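Local coordinates for monosaccharide ABC transporter substrate-binding protein, CUT2 family (Bradyrhizobium sp., PDB 4YHS) that probably binds a monosaccharide or related small solute in the periplasm and delivers it to an ABC transporter for uptake, at residues A157-M167 against Y319-I327. Numbering follows the deposited sequence.
Sequences AAKSLVSFYTM and YVKHVGPKI
I327 pushes its CD1 methyl into a notch formed by V162, T166 and M167, where CD1 lies 3.6 Å from T166 CG2 and 3.6 Å from the selenium, SE, of M167. The selenomethionine chain, bent at chi2 and chi3, crosses the isoleucine at about a right angle. Beside this cluster, V162 CG1 packs on P325 CD at 3.9 Å. G324 CA, unhindered by any side chain, makes a CH···O contact with L161 O (3.1 Å).

K159 CD makes a CH-pi contact over the face of the H322 imidazole, 3.9 Å from the centroid and 6° off the normal. With CG anti to the backbone N (chi1 -177°), the H322 ring lies beside the K159 chain, while L161 CD1 approaches it obliquely. The K159 chain then bends at chi4, and its ammonium forms a salt bridge with D146; H322 ND1 is hydrogen-bonded to F38 N.

Three backbone hydrogen bonds join the two segments in parallel register: K159 N to K321 O (2.8 Å), V323 N to K159 O, and L161 N to V323 O. S160 OG is hydrogen-bonded to Q302 O, and a water that donates to it also donates to V323 O. At the polar edge another water donates to A157 O, is hydrogen-bonded to Y319 OH in the ring plane, and weakly accepts from K321 NZ.

Strand 158-160 runs between strands 144-147 and 322-331, parallel to both, in a sheet of the two-lobed type I periplasmic binding protein fold; the two segments, with 161-163 leading into helix 164-178, are probably two of the hinge crossovers, side by side.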
loop_
_atom_site.group_PDB
_atom_site.type_symbol
_atom_site.label_atom_id
_atom_site.label_comp_id
_atom_site.label_asym_id
_atom_site.label_seq_id
_atom_site.Cartn_x
_atom_site.Cartn_y
_atom_site.Cartn_z
ATOM N N ALA A 157 12.364 6.293 -14.070
ATOM C CA ALA A 157 11.568 6.410 -15.304
ATOM C C ALA A 157 10.066 6.468 -15.031
ATOM O O ALA A 157 9.324 7.062 -15.814
ATOM C CB ALA A 157 11.888 5.240 -16.272
ATOM N N ALA A 158 9.614 5.801 -13.966
ATOM C CA ALA A 158 8.178 5.700 -13.670
ATOM C C ALA A 158 7.984 5.338 -12.212
ATOM O O ALA A 158 8.846 4.696 -11.633
ATOM C CB ALA A 158 7.491 4.650 -14.520
ATOM N N LYS A 159 6.834 5.745 -11.660
ATOM C CA LYS A 159 6.410 5.355 -10.321
ATOM C C LYS A 159 5.127 4.543 -10.372
ATOM O O LYS A 159 4.199 4.853 -11.132
ATOM C CB LYS A 159 6.214 6.583 -9.437
ATOM C CG LYS A 159 7.479 7.416 -9.209
ATOM C CD LYS A 159 7.204 8.687 -8.432
ATOM C CE LYS A 159 8.494 9.471 -8.226
ATOM N NZ LYS A 159 9.294 8.876 -7.124
ATOM N N SER A 160 5.092 3.496 -9.556
ATOM C CA SER A 160 3.888 2.699 -9.296
ATOM C C SER A 160 3.713 2.639 -7.785
ATOM O O SER A 160 4.341 1.808 -7.101
ATOM C CB SER A 160 4.027 1.306 -9.875
ATOM O OG SER A 160 2.843 0.570 -9.684
ATOM N N LEU A 161 2.879 3.521 -7.261
ATOM C CA LEU A 161 2.747 3.644 -5.833
ATOM C C LEU A 161 1.546 4.503 -5.451
ATOM O O LEU A 161 0.891 5.124 -6.306
ATOM C CB LEU A 161 4.030 4.243 -5.247
ATOM C CG LEU A 161 4.673 5.390 -6.027
ATOM C CD1 LEU A 161 3.883 6.664 -5.891
ATOM C CD2 LEU A 161 6.114 5.600 -5.505
ATOM N N VAL A 162 1.245 4.514 -4.153
ATOM C CA VAL A 162 0.170 5.369 -3.624
ATOM C C VAL A 162 0.695 6.237 -2.492
ATOM O O VAL A 162 1.856 6.082 -2.079
ATOM C CB VAL A 162 -1.030 4.534 -3.114
ATOM C CG1 VAL A 162 -1.460 3.539 -4.190
ATOM C CG2 VAL A 162 -0.692 3.801 -1.802
ATOM N N SER A 163 -0.151 7.165 -2.027
ATOM C CA SER A 163 0.150 8.029 -0.869
ATOM C C SER A 163 -0.590 7.610 0.382
ATOM O O SER A 163 -1.797 7.338 0.310
ATOM C CB SER A 163 -0.228 9.486 -1.189
ATOM O OG SER A 163 -0.069 10.323 -0.048
ATOM N N PHE A 164 0.118 7.572 1.526
ATOM C CA PHE A 164 -0.522 7.261 2.802
ATOM C C PHE A 164 -1.415 8.427 3.243
ATOM O O PHE A 164 -2.286 8.227 4.066
ATOM C CB PHE A 164 0.510 6.908 3.879
ATOM C CG PHE A 164 0.652 5.413 4.100
ATOM C CD1 PHE A 164 -0.312 4.714 4.791
ATOM C CD2 PHE A 164 1.746 4.732 3.589
ATOM C CE1 PHE A 164 -0.197 3.345 4.977
ATOM C CE2 PHE A 164 1.869 3.370 3.787
ATOM C CZ PHE A 164 0.903 2.681 4.474
ATOM N N TYR A 165 -1.230 9.623 2.660
ATOM C CA TYR A 165 -2.176 10.707 2.931
ATOM C C TYR A 165 -3.561 10.256 2.471
ATOM O O TYR A 165 -4.566 10.370 3.192
ATOM C CB TYR A 165 -1.788 12.002 2.210
ATOM C CG TYR A 165 -2.784 13.123 2.428
ATOM C CD1 TYR A 165 -3.897 13.260 1.616
ATOM C CD2 TYR A 165 -2.617 14.038 3.455
ATOM C CE1 TYR A 165 -4.810 14.268 1.817
ATOM C CE2 TYR A 165 -3.544 15.038 3.672
ATOM C CZ TYR A 165 -4.623 15.154 2.838
ATOM O OH TYR A 165 -5.525 16.159 3.033
ATOM N N THR A 166 -3.602 9.699 1.263
ATOM C CA THR A 166 -4.861 9.250 0.663
ATOM C C THR A 166 -5.452 8.052 1.401
ATOM O O THR A 166 -6.677 7.946 1.544
ATOM C CB THR A 166 -4.665 8.876 -0.837
ATOM O OG1 THR A 166 -3.956 9.925 -1.488
ATOM C CG2 THR A 166 -6.021 8.630 -1.538
HETATM N N MSE A 167 -4.614 7.118 1.850
HETATM C CA MSE A 167 -5.115 6.050 2.709
HETATM C C MSE A 167 -5.821 6.573 3.965
HETATM O O MSE A 167 -6.902 6.074 4.336
HETATM C CB MSE A 167 -3.987 5.115 3.130
HETATM C CG MSE A 167 -3.267 4.449 1.971
HETATM SE SE MSE A 167 -4.367 3.059 1.146
HETATM C CE MSE A 167 -3.842 1.607 2.369
ATOM N N TYR A 319 3.312 5.171 -21.967
ATOM C CA TYR A 319 3.098 4.643 -20.629
ATOM C C TYR A 319 2.724 5.778 -19.718
ATOM O O TYR A 319 2.942 6.962 -20.037
ATOM C CB TYR A 319 4.326 3.922 -20.098
ATOM C CG TYR A 319 5.557 4.819 -19.970
ATOM C CD1 TYR A 319 6.274 5.194 -21.095
ATOM C CD2 TYR A 319 6.007 5.269 -18.730
ATOM C CE1 TYR A 319 7.394 6.006 -21.003
ATOM C CE2 TYR A 319 7.138 6.090 -18.635
ATOM C CZ TYR A 319 7.819 6.445 -19.776
ATOM O OH TYR A 319 8.937 7.248 -19.711
ATOM N N VAL A 320 2.124 5.404 -18.597
ATOM C CA VAL A 320 1.713 6.368 -17.604
ATOM C C VAL A 320 2.873 6.486 -16.625
ATOM O O VAL A 320 3.301 5.488 -16.075
ATOM C CB VAL A 320 0.409 5.926 -16.893
ATOM C CG1 VAL A 320 0.067 6.929 -15.831
ATOM C CG2 VAL A 320 -0.725 5.767 -17.917
ATOM N N LYS A 321 3.414 7.694 -16.431
ATOM C CA LYS A 321 4.684 7.823 -15.724
ATOM C C LYS A 321 4.577 7.766 -14.202
ATOM O O LYS A 321 5.484 7.269 -13.525
ATOM C CB LYS A 321 5.365 9.131 -16.127
ATOM C CG LYS A 321 6.751 9.341 -15.574
ATOM C CD LYS A 321 7.494 10.397 -16.420
ATOM C CE LYS A 321 8.822 10.775 -15.771
ATOM N NZ LYS A 321 9.730 11.545 -16.670
ATOM N N HIS A 322 3.482 8.294 -13.662
ATOM C CA HIS A 322 3.326 8.359 -12.231
ATOM C C HIS A 322 1.868 7.999 -11.883
ATOM O O HIS A 322 0.937 8.771 -12.117
ATOM C CB HIS A 322 3.751 9.748 -11.751
ATOM C CG HIS A 322 3.717 9.943 -10.272
ATOM N ND1 HIS A 322 4.231 11.074 -9.676
ATOM C CD2 HIS A 322 3.190 9.199 -9.271
ATOM C CE1 HIS A 322 4.041 11.011 -8.371
ATOM N NE2 HIS A 322 3.403 9.889 -8.099
ATOM N N VAL A 323 1.680 6.791 -11.362
ATOM C CA VAL A 323 0.317 6.285 -11.147
ATOM C C VAL A 323 0.233 5.307 -9.969
ATOM O O VAL A 323 1.195 4.614 -9.615
ATOM C CB VAL A 323 -0.225 5.614 -12.473
ATOM C CG1 VAL A 323 0.619 4.393 -12.890
ATOM C CG2 VAL A 323 -1.714 5.270 -12.403
ATOM N N GLY A 324 -0.937 5.296 -9.347
ATOM C CA GLY A 324 -1.290 4.312 -8.338
ATOM C C GLY A 324 -2.694 3.786 -8.546
ATOM O O GLY A 324 -3.527 4.451 -9.162
ATOM N N PRO A 325 -2.971 2.578 -8.037
ATOM C CA PRO A 325 -4.366 2.148 -8.003
ATOM C C PRO A 325 -5.223 3.169 -7.241
ATOM O O PRO A 325 -4.743 3.816 -6.321
ATOM C CB PRO A 325 -4.306 0.822 -7.245
ATOM C CG PRO A 325 -2.937 0.327 -7.469
ATOM C CD PRO A 325 -2.077 1.541 -7.490
ATOM N N LYS A 326 -6.465 3.321 -7.658
ATOM C CA LYS A 326 -7.402 4.175 -6.939
ATOM C C LYS A 326 -7.770 3.513 -5.638
ATOM O O LYS A 326 -8.262 2.386 -5.593
ATOM C CB LYS A 326 -8.643 4.440 -7.781
ATOM C CG LYS A 326 -9.680 5.306 -7.129
ATOM C CD LYS A 326 -9.310 6.756 -7.288
ATOM C CE LYS A 326 -10.327 7.706 -6.636
ATOM N NZ LYS A 326 -9.787 9.096 -6.610
ATOM N N ILE A 327 -7.548 4.227 -4.553
ATOM C CA ILE A 327 -7.798 3.653 -3.244
ATOM C C ILE A 327 -9.301 3.665 -2.969
ATOM O O ILE A 327 -9.985 4.643 -3.269
ATOM C CB ILE A 327 -7.032 4.426 -2.171
ATOM C CG1 ILE A 327 -5.539 4.194 -2.338
ATOM C CG2 ILE A 327 -7.496 4.007 -0.760
ATOM C CD1 ILE A 327 -4.687 5.284 -1.697
HETATM O O HOH W 1 10.337 8.542 -17.556
HETATM O O HOH W 2 0.596 1.715 -9.426
#